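Local atomic coordinates of bifunctional protein PutA (Bdellovibrio bacteriovorus, PDB entry 5UR2), a protein that probably oxidises proline to glutamate in two steps, joining a flavin-dependent proline dehydrogenase and an NAD-dependent glutamate semialdehyde dehydrogenase in one chain. Residues L301-Y306 with F352-V357; F379-G384 with Y398-Y403; A759-A764 with D794-R799. All blocks are in the same frame, centred on the assembly; numbering follows the deposited sequence.

Contacts 1 and 2 are adjoining parts of one closed parallel barrel in the proline dehydrogenase region, their centres about 11 Å apart, and both touch the modified FAD. Strands 349-353 and 379-382 are neighbours there, and two probable hydrogen bonds knit the contacts together: F352 O to Q380 N at 2.8 Å and H355 NE2 to L382 N at 3.0 Å. Contact 1 mainly holds the pyrophosphate and ribityl chain, whereas contact 2 borders the flavin ring. Contact 3 belongs to the aldehyde dehydrogenase region, away from the predicted active-site residues E746 and C780; its centre is about 33 Å from that of contact 1 and 35 Å from that of contact 2.

Contact 1 (L301-Y306 with F352-V357); sequences LVKGAY and FASHNV. With P5F (N-propargylglycine-modified flavin adenine dinucleotide), chain F.
L301 and A353 mark the tight end of this contact, where the A353 N-H meets L301 O at 3.0 Å in a parallel strand pairing. Here small apolar groups suit the close spacing: V302 CG1 rests 3.7 Å from A353 CB, and that methyl lies 3.7 Å from C8M of the flavin. L301 CD2 comes to the edge of the F352 ring, near its plane. Past V302 and A353 the chains are spread apart by the dinucleotide and one water, held by K303 N, A353 O and the cofactor's O5', a looser side that is still buried. K303, extended beyond CG (chi2 179°), reaches across so that NZ bonds O1A at 2.8 Å, O1P weakly and D331 in a salt bridge; N356 ND2 shares O1A at 2.7 Å. G304 adopts angles at which a CB would strike the preceding carbonyl O, and its O accepts from O2B. S354 OG donates to O1P at 2.6 Å and accepts from N356 N, an ST turn. H355 grips O2P with backbone N and ND1, the oxygen lying in the ring plane. Polar loops at the C-terminal ends of parallel strands, gathered round a cofactor, typify a TIM-barrel binding site, here that of proline dehydrogenase.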
loop_
_atom_site.group_PDB
_atom_site.type_symbol
_atom_site.label_atom_id
_atom_site.label_comp_id
_atom_site.label_asym_id
_atom_site.label_seq_id
_atom_site.Cartn_x
_atom_site.Cartn_y
_atom_site.Cartn_z
ATOM N N LEU B 301 2.176 -22.495 48.919
ATOM C CA LEU B 301 1.177 -21.916 48.034
ATOM C C LEU B 301 1.516 -20.441 47.824
ATOM O O LEU B 301 1.586 -19.672 48.790
ATOM C CB LEU B 301 -0.217 -22.104 48.626
ATOM C CG LEU B 301 -1.412 -21.723 47.758
ATOM C CD1 LEU B 301 -1.503 -22.580 46.490
ATOM C CD2 LEU B 301 -2.695 -21.821 48.586
ATOM N N VAL B 302 1.798 -20.067 46.574
ATOM C CA VAL B 302 2.094 -18.690 46.203
ATOM C C VAL B 302 1.045 -18.257 45.190
ATOM O O VAL B 302 0.220 -19.051 44.754
ATOM C CB VAL B 302 3.518 -18.520 45.625
ATOM C CG1 VAL B 302 4.550 -19.178 46.518
ATOM C CG2 VAL B 302 3.614 -19.105 44.209
ATOM N N LYS B 303 1.084 -16.982 44.807
ATOM C CA LYS B 303 0.231 -16.581 43.690
ATOM C C LYS B 303 0.936 -16.796 42.350
ATOM O O LYS B 303 0.428 -17.539 41.506
ATOM C CB LYS B 303 -0.267 -15.144 43.877
ATOM C CG LYS B 303 -1.295 -15.141 44.989
ATOM C CD LYS B 303 -1.875 -13.816 45.333
ATOM C CE LYS B 303 -2.664 -13.965 46.644
ATOM N NZ LYS B 303 -3.161 -12.680 47.169
ATOM N N GLY B 304 2.126 -16.222 42.167
ATOM C CA GLY B 304 2.899 -16.467 40.954
ATOM C C GLY B 304 3.762 -15.294 40.526
ATOM O O GLY B 304 3.334 -14.142 40.621
ATOM N N ALA B 305 4.977 -15.568 40.054
ATOM C CA ALA B 305 5.980 -14.533 39.784
ATOM C C ALA B 305 6.133 -14.165 38.309
ATOM O O ALA B 305 6.896 -13.244 37.998
ATOM C CB ALA B 305 7.357 -14.973 40.317
ATOM N N TYR B 306 5.475 -14.865 37.390
ATOM C CA TYR B 306 5.776 -14.677 35.973
ATOM C C TYR B 306 4.565 -14.171 35.182
ATOM O O TYR B 306 4.393 -14.518 34.011
ATOM C CB TYR B 306 6.322 -15.976 35.370
ATOM C CG TYR B 306 7.464 -16.601 36.168
ATOM C CD1 TYR B 306 8.783 -16.196 35.967
ATOM C CD2 TYR B 306 7.224 -17.602 37.110
ATOM C CE1 TYR B 306 9.832 -16.758 36.697
ATOM C CE2 TYR B 306 8.257 -18.167 37.842
ATOM C CZ TYR B 306 9.564 -17.746 37.629
ATOM O OH TYR B 306 10.599 -18.298 38.353
ATOM N N PHE B 352 1.682 -20.809 53.563
ATOM C CA PHE B 352 1.000 -19.725 52.857
ATOM C C PHE B 352 1.971 -18.574 52.623
ATOM O O PHE B 352 2.344 -17.861 53.559
ATOM C CB PHE B 352 -0.237 -19.271 53.632
ATOM C CG PHE B 352 -1.280 -20.334 53.733
ATOM C CD1 PHE B 352 -1.725 -20.978 52.593
ATOM C CD2 PHE B 352 -1.782 -20.724 54.958
ATOM C CE1 PHE B 352 -2.665 -21.979 52.668
ATOM C CE2 PHE B 352 -2.737 -21.730 55.046
ATOM C CZ PHE B 352 -3.179 -22.359 53.900
ATOM N N ALA B 353 2.389 -18.408 51.371
ATOM C CA ALA B 353 3.324 -17.359 50.989
ATOM C C ALA B 353 2.526 -16.201 50.410
ATOM O O ALA B 353 1.973 -16.320 49.316
ATOM C CB ALA B 353 4.338 -17.883 49.977
ATOM N N SER B 354 2.435 -15.099 51.152
ATOM C CA SER B 354 1.697 -13.934 50.683
ATOM C C SER B 354 1.946 -12.765 51.622
ATOM O O SER B 354 2.049 -12.951 52.836
ATOM C CB SER B 354 0.191 -14.199 50.606
ATOM O OG SER B 354 -0.480 -13.042 50.134
ATOM N N HIS B 355 1.992 -11.555 51.054
ATOM C CA HIS B 355 2.046 -10.321 51.836
ATOM C C HIS B 355 0.685 -9.629 51.955
ATOM O O HIS B 355 0.602 -8.526 52.508
ATOM C CB HIS B 355 3.068 -9.351 51.240
ATOM C CG HIS B 355 4.388 -9.981 50.923
ATOM N ND1 HIS B 355 4.663 -10.567 49.706
ATOM C CD2 HIS B 355 5.498 -10.153 51.681
ATOM C CE1 HIS B 355 5.893 -11.049 49.720
ATOM N NE2 HIS B 355 6.421 -10.814 50.908
ATOM N N ASN B 356 -0.371 -10.262 51.465
ATOM C CA ASN B 356 -1.703 -9.674 51.363
ATOM C C ASN B 356 -2.482 -9.977 52.639
ATOM O O ASN B 356 -2.702 -11.149 52.963
ATOM C CB ASN B 356 -2.373 -10.257 50.113
ATOM C CG ASN B 356 -3.785 -9.753 49.868
ATOM O OD1 ASN B 356 -4.558 -9.540 50.789
ATOM N ND2 ASN B 356 -4.131 -9.589 48.592
ATOM N N VAL B 357 -2.898 -8.924 53.365
ATOM C CA VAL B 357 -3.562 -9.116 54.659
ATOM C C VAL B 357 -4.900 -9.837 54.489
ATOM O O VAL B 357 -5.270 -10.663 55.328
ATOM C CB VAL B 357 -3.727 -7.773 55.399
ATOM C CG1 VAL B 357 -4.651 -7.924 56.609
ATOM C CG2 VAL B 357 -2.378 -7.271 55.882
HETATM P PA P5F F . -0.827 -9.777 45.962
HETATM O O1A P5F F . -2.079 -10.070 46.855
HETATM O O2A P5F F . -0.610 -8.410 45.539
HETATM O O5B P5F F . -0.813 -10.481 44.632
HETATM C C5B P5F F . -0.013 -10.118 43.513
HETATM C C4B P5F F . -0.035 -11.278 42.506
HETATM O O4B P5F F . -1.255 -11.403 41.815
HETATM C C3B P5F F . 0.998 -11.248 41.417
HETATM O O3B P5F F . 2.243 -11.640 41.853
HETATM C C2B P5F F . 0.433 -12.175 40.417
HETATM O O2B P5F F . 0.720 -13.479 40.790
HETATM C C1B P5F F . -1.030 -11.945 40.544
HETATM N N9A P5F F . -1.575 -11.030 39.573
HETATM C C8A P5F F . -1.204 -9.712 39.340
HETATM N N7A P5F F . -1.980 -9.218 38.366
HETATM C C5A P5F F . -2.891 -10.186 37.940
HETATM C C6A P5F F . -3.893 -10.244 36.974
HETATM N N6A P5F F . -4.192 -9.101 36.158
HETATM N N1A P5F F . -4.600 -11.376 36.790
HETATM C C2A P5F F . -4.360 -12.475 37.536
HETATM N N3A P5F F . -3.366 -12.459 38.470
HETATM C C4A P5F F . -2.634 -11.361 38.699
HETATM N N1 P5F F . 6.342 -17.174 42.739
HETATM C C2 P5F F . 6.458 -18.263 41.798
HETATM O O2 P5F F . 5.749 -18.183 40.620
HETATM N N3 P5F F . 7.280 -19.401 42.082
HETATM C C4 P5F F . 8.018 -19.514 43.286
HETATM O O4 P5F F . 8.801 -20.655 43.500
HETATM C C4X P5F F . 7.904 -18.362 44.277
HETATM N N5 P5F F . 8.722 -18.307 45.486
HETATM C C5X P5F F . 8.231 -17.419 46.558
HETATM C C6 P5F F . 8.625 -17.677 47.977
HETATM C C7 P5F F . 8.085 -16.878 49.017
HETATM C C7M P5F F . 8.492 -17.151 50.449
HETATM C C8 P5F F . 7.164 -15.829 48.720
HETATM C C8M P5F F . 6.568 -14.963 49.801
HETATM C C9 P5F F . 6.784 -15.580 47.381
HETATM C C9A P5F F . 7.349 -16.412 46.281
HETATM N N10 P5F F . 6.935 -16.167 44.897
HETATM C C10 P5F F . 7.091 -17.258 43.977
HETATM C "C1'" P5F F . 6.211 -14.941 44.479
HETATM C "C2'" P5F F . 4.707 -15.032 44.735
HETATM O "O2'" P5F F . 4.173 -15.970 43.880
HETATM C "C3'" P5F F . 3.945 -13.715 44.579
HETATM O "O3'" P5F F . 4.070 -13.289 43.274
HETATM C "C4'" P5F F . 4.419 -12.584 45.480
HETATM O "O4'" P5F F . 4.940 -13.165 46.626
HETATM C "C5'" P5F F . 3.376 -11.489 45.772
HETATM O "O5'" P5F F . 2.068 -11.984 45.981
HETATM P P P5F F . 1.031 -11.454 47.110
HETATM O O1P P5F F . -0.035 -12.472 47.668
HETATM O O2P P5F F . 2.039 -10.810 48.134
HETATM O O3P P5F F . 0.541 -10.011 46.498
HETATM C C21 P5F F . 10.985 -17.982 44.214
HETATM C C22 P5F F . 9.868 -18.230 44.932
HETATM C C23 P5F F . 11.487 -18.970 43.146
HETATM O O HOH W 1 1.681 -14.909 46.928
#

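Contact 2 (F379-G384 with Y398-Y403); sequences FQMLYG and YRMREY. With P5F (N-propargylglycine-modified flavin adenine dinucleotide), chain F.
The F379 ring turns its edge toward the face of Y398 in an offset edge-to-face pair, planes at 79°. In it, F379 CE2 lies 3.6 Å from Y398 CD1. Further along, the Q380 amide stands at the edge of the R401 guanidinium, the two planes 77° apart. Their ends are steadied by E378, whose OE2 takes both Q380 NE2 and R401 NE; one carboxylate thus orients an amide and a cation that do not bond each other. R401 is held as well by F140 O through NH1. L382 CD2 meets the Y403 ring obliquely, 3.7 Å from Y403 CD2, and both residues border the flavin, with L382 CD2 3.5 Å from C8. Y403 OH reaches to 3.4 Å from C21 of the inactivator adduct and is hydrogen-bonded to K198. On the other face of the sheet, M400 is bent at both chi2 and chi3, which folds its CE back to 3.8 Å from M381 CE and against F379 CB; flexible thioethers suit such filling. Backbone bonds run from F379 N to R399 O through to Y383 N and Y403 O. E402 OE2, 3.7 Å from Y383 CD1, is paired with K390 of the crossover helix 387-395. Buried charges here are matched by salt bridges, which would limit their electrostatic cost, while the flavin's dimethylbenzene end meets a mixed surface: carbon groups of L382 and Y403 beside the Q380 side chain and carbonyl.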
loop_
_atom_site.group_PDB
_atom_site.type_symbol
_atom_site.label_atom_id
_atom_site.label_comp_id
_atom_site.label_asym_id
_atom_site.label_seq_id
_atom_site.Cartn_x
_atom_site.Cartn_y
_atom_site.Cartn_z
ATOM N N PHE B 379 3.457 -19.271 57.652
ATOM C CA PHE B 379 3.333 -18.178 56.712
ATOM C C PHE B 379 4.713 -17.793 56.195
ATOM O O PHE B 379 5.722 -17.948 56.892
ATOM C CB PHE B 379 2.609 -16.995 57.364
ATOM C CG PHE B 379 1.157 -17.268 57.628
ATOM C CD1 PHE B 379 0.248 -17.281 56.579
ATOM C CD2 PHE B 379 0.700 -17.525 58.909
ATOM C CE1 PHE B 379 -1.092 -17.550 56.800
ATOM C CE2 PHE B 379 -0.648 -17.790 59.150
ATOM C CZ PHE B 379 -1.543 -17.801 58.092
ATOM N N GLN B 380 4.761 -17.317 54.949
ATOM C CA GLN B 380 6.043 -17.013 54.323
ATOM C C GLN B 380 5.966 -15.697 53.571
ATOM O O GLN B 380 4.945 -15.375 52.952
ATOM C CB GLN B 380 6.494 -18.161 53.393
ATOM C CG GLN B 380 6.635 -19.515 54.105
ATOM C CD GLN B 380 7.222 -20.621 53.219
ATOM O OE1 GLN B 380 7.651 -20.367 52.095
ATOM N NE2 GLN B 380 7.249 -21.849 53.736
ATOM N N MET B 381 7.048 -14.924 53.669
ATOM C CA MET B 381 7.175 -13.631 53.017
ATOM C C MET B 381 8.616 -13.443 52.573
ATOM O O MET B 381 9.534 -14.053 53.117
ATOM C CB MET B 381 6.796 -12.479 53.950
ATOM C CG MET B 381 5.360 -12.458 54.390
ATOM S SD MET B 381 5.068 -11.022 55.437
ATOM C CE MET B 381 3.396 -11.370 55.965
ATOM N N LEU B 382 8.813 -12.550 51.606
ATOM C CA LEU B 382 10.151 -12.280 51.107
ATOM C C LEU B 382 10.927 -11.426 52.103
ATOM O O LEU B 382 10.363 -10.541 52.758
ATOM C CB LEU B 382 10.090 -11.581 49.753
ATOM C CG LEU B 382 9.338 -12.258 48.610
ATOM C CD1 LEU B 382 9.417 -11.353 47.413
ATOM C CD2 LEU B 382 9.906 -13.627 48.263
ATOM N N TYR B 383 12.224 -11.712 52.234
ATOM C CA TYR B 383 13.099 -10.871 53.048
ATOM C C TYR B 383 13.017 -9.409 52.601
ATOM O O TYR B 383 13.003 -9.110 51.401
ATOM C CB TYR B 383 14.538 -11.403 52.964
ATOM C CG TYR B 383 15.593 -10.525 53.603
ATOM C CD1 TYR B 383 15.796 -10.513 54.984
ATOM C CD2 TYR B 383 16.397 -9.712 52.810
ATOM C CE1 TYR B 383 16.771 -9.701 55.554
ATOM C CE2 TYR B 383 17.367 -8.899 53.365
ATOM C CZ TYR B 383 17.548 -8.896 54.731
ATOM O OH TYR B 383 18.518 -8.083 55.243
ATOM N N GLY B 384 12.902 -8.499 53.578
ATOM C CA GLY B 384 12.835 -7.076 53.304
ATOM C C GLY B 384 11.479 -6.540 52.873
ATOM O O GLY B 384 11.332 -5.319 52.749
ATOM N N TYR B 398 2.183 -16.709 65.126
ATOM C CA TYR B 398 2.288 -17.622 63.995
ATOM C C TYR B 398 3.742 -17.791 63.572
ATOM O O TYR B 398 4.580 -16.904 63.776
ATOM C CB TYR B 398 1.462 -17.115 62.815
ATOM C CG TYR B 398 -0.041 -17.145 63.022
ATOM C CD1 TYR B 398 -0.782 -18.292 62.758
ATOM C CD2 TYR B 398 -0.725 -16.011 63.458
ATOM C CE1 TYR B 398 -2.170 -18.310 62.931
ATOM C CE2 TYR B 398 -2.109 -16.021 63.640
ATOM C CZ TYR B 398 -2.825 -17.172 63.377
ATOM O OH TYR B 398 -4.197 -17.179 63.556
ATOM N N ARG B 399 4.028 -18.936 62.956
ATOM C CA ARG B 399 5.361 -19.228 62.445
ATOM C C ARG B 399 5.573 -18.523 61.104
ATOM O O ARG B 399 4.817 -18.749 60.151
ATOM C CB ARG B 399 5.541 -20.734 62.299
ATOM C CG ARG B 399 6.930 -21.122 61.847
ATOM C CD ARG B 399 7.216 -22.593 62.103
ATOM N NE ARG B 399 6.423 -23.472 61.254
ATOM C CZ ARG B 399 5.316 -24.093 61.649
ATOM N NH1 ARG B 399 4.866 -23.931 62.888
ATOM N NH2 ARG B 399 4.670 -24.886 60.808
ATOM N N MET B 400 6.620 -17.698 61.022
ATOM C CA MET B 400 6.919 -16.894 59.845
ATOM C C MET B 400 8.278 -17.300 59.297
ATOM O O MET B 400 9.267 -17.355 60.043
ATOM C CB MET B 400 6.916 -15.399 60.177
ATOM C CG MET B 400 7.466 -14.506 59.051
ATOM S SD MET B 400 6.457 -14.463 57.540
ATOM C CE MET B 400 4.893 -13.971 58.289
ATOM N N ARG B 401 8.324 -17.584 58.000
ATOM C CA ARG B 401 9.551 -17.976 57.321
ATOM C C ARG B 401 9.867 -16.957 56.238
ATOM O O ARG B 401 9.019 -16.669 55.389
ATOM C CB ARG B 401 9.422 -19.373 56.709
ATOM C CG ARG B 401 10.692 -19.857 56.026
ATOM C CD ARG B 401 10.561 -21.301 55.488
ATOM N NE ARG B 401 9.989 -22.199 56.478
ATOM C CZ ARG B 401 10.691 -22.800 57.433
ATOM N NH1 ARG B 401 11.999 -22.602 57.521
ATOM N NH2 ARG B 401 10.085 -23.596 58.304
ATOM N N GLU B 402 11.082 -16.414 56.266
ATOM C CA GLU B 402 11.511 -15.430 55.279
ATOM C C GLU B 402 12.265 -16.114 54.152
ATOM O O GLU B 402 13.230 -16.849 54.395
ATOM C CB GLU B 402 12.411 -14.368 55.907
ATOM C CG GLU B 402 11.702 -13.303 56.706
ATOM C CD GLU B 402 12.645 -12.179 57.081
ATOM O OE1 GLU B 402 13.569 -12.460 57.874
ATOM O OE2 GLU B 402 12.466 -11.036 56.602
ATOM N N TYR B 403 11.826 -15.854 52.924
ATOM C CA TYR B 403 12.587 -16.229 51.744
ATOM C C TYR B 403 13.890 -15.438 51.710
ATOM O O TYR B 403 13.876 -14.205 51.680
ATOM C CB TYR B 403 11.750 -15.964 50.497
ATOM C CG TYR B 403 12.344 -16.519 49.241
ATOM C CD1 TYR B 403 12.239 -17.876 48.937
ATOM C CD2 TYR B 403 13.005 -15.682 48.342
ATOM C CE1 TYR B 403 12.790 -18.389 47.768
ATOM C CE2 TYR B 403 13.556 -16.180 47.174
ATOM C CZ TYR B 403 13.446 -17.531 46.887
ATOM O OH TYR B 403 14.004 -18.025 45.724
HETATM P PA P5F F . -0.827 -9.777 45.962
HETATM O O1A P5F F . -2.079 -10.070 46.855
HETATM O O2A P5F F . -0.610 -8.410 45.539
HETATM O O5B P5F F . -0.813 -10.481 44.632
HETATM C C5B P5F F . -0.013 -10.118 43.513
HETATM C C4B P5F F . -0.035 -11.278 42.506
HETATM O O4B P5F F . -1.255 -11.403 41.815
HETATM C C3B P5F F . 0.998 -11.248 41.417
HETATM O O3B P5F F . 2.243 -11.640 41.853
HETATM C C2B P5F F . 0.433 -12.175 40.417
HETATM O O2B P5F F . 0.720 -13.479 40.790
HETATM C C1B P5F F . -1.030 -11.945 40.544
HETATM N N9A P5F F . -1.575 -11.030 39.573
HETATM C C8A P5F F . -1.204 -9.712 39.340
HETATM N N7A P5F F . -1.980 -9.218 38.366
HETATM C C5A P5F F . -2.891 -10.186 37.940
HETATM C C6A P5F F . -3.893 -10.244 36.974
HETATM N N6A P5F F . -4.192 -9.101 36.158
HETATM N N1A P5F F . -4.600 -11.376 36.790
HETATM C C2A P5F F . -4.360 -12.475 37.536
HETATM N N3A P5F F . -3.366 -12.459 38.470
HETATM C C4A P5F F . -2.634 -11.361 38.699
HETATM N N1 P5F F . 6.342 -17.174 42.739
HETATM C C2 P5F F . 6.458 -18.263 41.798
HETATM O O2 P5F F . 5.749 -18.183 40.620
HETATM N N3 P5F F . 7.280 -19.401 42.082
HETATM C C4 P5F F . 8.018 -19.514 43.286
HETATM O O4 P5F F . 8.801 -20.655 43.500
HETATM C C4X P5F F . 7.904 -18.362 44.277
HETATM N N5 P5F F . 8.722 -18.307 45.486
HETATM C C5X P5F F . 8.231 -17.419 46.558
HETATM C C6 P5F F . 8.625 -17.677 47.977
HETATM C C7 P5F F . 8.085 -16.878 49.017
HETATM C C7M P5F F . 8.492 -17.151 50.449
HETATM C C8 P5F F . 7.164 -15.829 48.720
HETATM C C8M P5F F . 6.568 -14.963 49.801
HETATM C C9 P5F F . 6.784 -15.580 47.381
HETATM C C9A P5F F . 7.349 -16.412 46.281
HETATM N N10 P5F F . 6.935 -16.167 44.897
HETATM C C10 P5F F . 7.091 -17.258 43.977
HETATM C "C1'" P5F F . 6.211 -14.941 44.479
HETATM C "C2'" P5F F . 4.707 -15.032 44.735
HETATM O "O2'" P5F F . 4.173 -15.970 43.880
HETATM C "C3'" P5F F . 3.945 -13.715 44.579
HETATM O "O3'" P5F F . 4.070 -13.289 43.274
HETATM C "C4'" P5F F . 4.419 -12.584 45.480
HETATM O "O4'" P5F F . 4.940 -13.165 46.626
HETATM C "C5'" P5F F . 3.376 -11.489 45.772
HETATM O "O5'" P5F F . 2.068 -11.984 45.981
HETATM P P P5F F . 1.031 -11.454 47.110
HETATM O O1P P5F F . -0.035 -12.472 47.668
HETATM O O2P P5F F . 2.039 -10.810 48.134
HETATM O O3P P5F F . 0.541 -10.011 46.498
HETATM C C21 P5F F . 10.985 -17.982 44.214
HETATM C C22 P5F F . 9.868 -18.230 44.932
HETATM C C23 P5F F . 11.487 -18.970 43.146
#

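Contact 3 (A759-A764 with D794-R799); sequences ADLDEA and DRFVDR
L761, in the first turn of helix 761-773, comes closest to F796 of helix 790-806, their CA atoms 6.6 Å apart. The leucine does most of the apolar work: it spreads its two methyls over the second helix, CD2 to 4.0 Å from F796 CD1 at the ring edge and CD1 to 4.1 Å from R795 CB. In F796, chi1 of 170° sets CG opposite the backbone N and swings the ring's CD1-CE1 edge toward the first helix, where CE1 meets A764 CB at 4.0 Å; an alanine methyl is small enough for the ring to approach the helix backbone. Beside this apolar patch, R799 bends at chi3 and grips D762 end-on. NH1 and NH2 both donate to OD1, each at 3.0 Å, with that oxygen in the guanidinium plane, while the carboxylate plane is turned 77° from it. NH2 meets OD1 nearly along the C-O axis; NH1 comes from above the carboxylate. A salt bridge from R799 NE to E154 and a bond from D762 OD2 to A148 N extend the grip to residues of the proline dehydrogenase range. D760 is the N-cap, its OD1 accepting weakly from D762 N and E763 N, while OD2 forms a salt bridge with R977 of the second subunit. Helix 761-773 is the connection of a beta-alpha-beta crossover between parallel strands 751-755 and 783-789; F796 also packs on V786 and V788 of the latter strand, and A764 on F908 of strand 901-908, seating both helices against the sheet.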
loop_
_atom_site.group_PDB
_atom_site.type_symbol
_atom_site.label_atom_id
_atom_site.label_comp_id
_atom_site.label_asym_id
_atom_site.label_seq_id
_atom_site.Cartn_x
_atom_site.Cartn_y
_atom_site.Cartn_z
ATOM N N ALA B 759 26.158 -6.241 27.058
ATOM C CA ALA B 759 25.105 -7.163 26.642
ATOM C C ALA B 759 24.672 -8.057 27.800
ATOM O O ALA B 759 25.477 -8.458 28.644
ATOM C CB ALA B 759 25.573 -8.023 25.460
ATOM N N ASP B 760 23.381 -8.370 27.833
ATOM C CA ASP B 760 22.881 -9.401 28.741
ATOM C C ASP B 760 23.373 -10.743 28.219
ATOM O O ASP B 760 22.874 -11.237 27.201
ATOM C CB ASP B 760 21.353 -9.349 28.799
ATOM C CG ASP B 760 20.750 -10.321 29.830
ATOM O OD1 ASP B 760 21.236 -11.466 29.965
ATOM O OD2 ASP B 760 19.760 -9.928 30.495
ATOM N N LEU B 761 24.350 -11.340 28.907
ATOM C CA LEU B 761 25.019 -12.516 28.349
ATOM C C LEU B 761 24.123 -13.753 28.333
ATOM O O LEU B 761 24.325 -14.639 27.496
ATOM C CB LEU B 761 26.320 -12.769 29.110
ATOM C CG LEU B 761 27.300 -11.599 28.913
ATOM C CD1 LEU B 761 28.632 -11.802 29.608
ATOM C CD2 LEU B 761 27.538 -11.410 27.427
ATOM N N ASP B 762 23.128 -13.835 29.223
ATOM C CA ASP B 762 22.140 -14.912 29.126
ATOM C C ASP B 762 21.427 -14.873 27.779
ATOM O O ASP B 762 21.352 -15.883 27.066
ATOM C CB ASP B 762 21.104 -14.811 30.260
ATOM C CG ASP B 762 21.629 -15.283 31.606
ATOM O OD1 ASP B 762 22.591 -16.082 31.646
ATOM O OD2 ASP B 762 21.058 -14.854 32.631
ATOM N N GLU B 763 20.890 -13.704 27.414
ATOM C CA GLU B 763 20.183 -13.585 26.146
ATOM C C GLU B 763 21.148 -13.751 24.977
ATOM O O GLU B 763 20.839 -14.441 23.996
ATOM C CB GLU B 763 19.483 -12.228 26.058
ATOM C CG GLU B 763 18.638 -11.832 27.248
ATOM C CD GLU B 763 17.196 -12.239 27.116
ATOM O OE1 GLU B 763 16.716 -12.390 25.974
ATOM O OE2 GLU B 763 16.536 -12.405 28.157
ATOM N N ALA B 764 22.328 -13.135 25.073
ATOM C CA ALA B 764 23.245 -13.112 23.936
ATOM C C ALA B 764 23.715 -14.514 23.576
ATOM O O ALA B 764 23.675 -14.906 22.402
ATOM C CB ALA B 764 24.434 -12.198 24.236
ATOM N N ASP B 794 36.208 -12.026 26.600
ATOM C CA ASP B 794 36.563 -13.237 27.337
ATOM C C ASP B 794 35.344 -13.863 28.014
ATOM O O ASP B 794 35.187 -15.089 28.007
ATOM C CB ASP B 794 37.659 -12.924 28.360
ATOM C CG ASP B 794 39.005 -12.645 27.702
ATOM O OD1 ASP B 794 39.220 -13.099 26.560
ATOM O OD2 ASP B 794 39.846 -11.963 28.322
ATOM N N ARG B 795 34.500 -13.046 28.641
ATOM C CA ARG B 795 33.313 -13.564 29.326
ATOM C C ARG B 795 32.332 -14.211 28.348
ATOM O O ARG B 795 31.823 -15.314 28.589
ATOM C CB ARG B 795 32.634 -12.432 30.097
ATOM C CG ARG B 795 33.233 -12.135 31.459
ATOM C CD ARG B 795 32.660 -10.840 32.023
ATOM N NE ARG B 795 33.261 -9.678 31.366
ATOM C CZ ARG B 795 32.653 -8.508 31.196
ATOM N NH1 ARG B 795 31.405 -8.340 31.621
ATOM N NH2 ARG B 795 33.287 -7.512 30.588
ATOM N N PHE B 796 32.039 -13.526 27.245
ATOM C CA PHE B 796 31.057 -14.039 26.302
ATOM C C PHE B 796 31.542 -15.320 25.644
ATOM O O PHE B 796 30.800 -16.304 25.558
ATOM C CB PHE B 796 30.749 -12.981 25.246
ATOM C CG PHE B 796 29.939 -13.502 24.109
ATOM C CD1 PHE B 796 28.569 -13.619 24.220
ATOM C CD2 PHE B 796 30.547 -13.876 22.925
ATOM C CE1 PHE B 796 27.812 -14.099 23.170
ATOM C CE2 PHE B 796 29.794 -14.354 21.880
ATOM C CZ PHE B 796 28.424 -14.464 22.007
ATOM N N VAL B 797 32.787 -15.325 25.169
ATOM C CA VAL B 797 33.312 -16.476 24.445
ATOM C C VAL B 797 33.423 -17.688 25.363
ATOM O O VAL B 797 33.166 -18.824 24.942
ATOM C CB VAL B 797 34.655 -16.105 23.782
ATOM C CG1 VAL B 797 35.395 -17.328 23.311
ATOM C CG2 VAL B 797 34.394 -15.195 22.604
ATOM N N ASP B 798 33.789 -17.481 26.632
ATOM C CA ASP B 798 33.841 -18.622 27.548
ATOM C C ASP B 798 32.458 -19.263 27.693
ATOM O O ASP B 798 32.319 -20.483 27.578
ATOM C CB ASP B 798 34.397 -18.207 28.914
ATOM C CG ASP B 798 34.373 -19.356 29.946
ATOM O OD1 ASP B 798 35.192 -20.297 29.821
ATOM O OD2 ASP B 798 33.538 -19.324 30.884
ATOM N N ARG B 799 31.414 -18.453 27.901
ATOM C CA ARG B 799 30.074 -19.030 28.040
ATOM C C ARG B 799 29.574 -19.620 26.723
ATOM O O ARG B 799 28.885 -20.648 26.724
ATOM C CB ARG B 799 29.096 -17.984 28.552
ATOM C CG ARG B 799 29.351 -17.537 29.979
ATOM C CD ARG B 799 28.133 -16.777 30.493
ATOM N NE ARG B 799 26.997 -17.652 30.795
ATOM C CZ ARG B 799 25.765 -17.210 31.042
ATOM N NH1 ARG B 799 25.508 -15.907 30.999
ATOM N NH2 ARG B 799 24.787 -18.064 31.325
#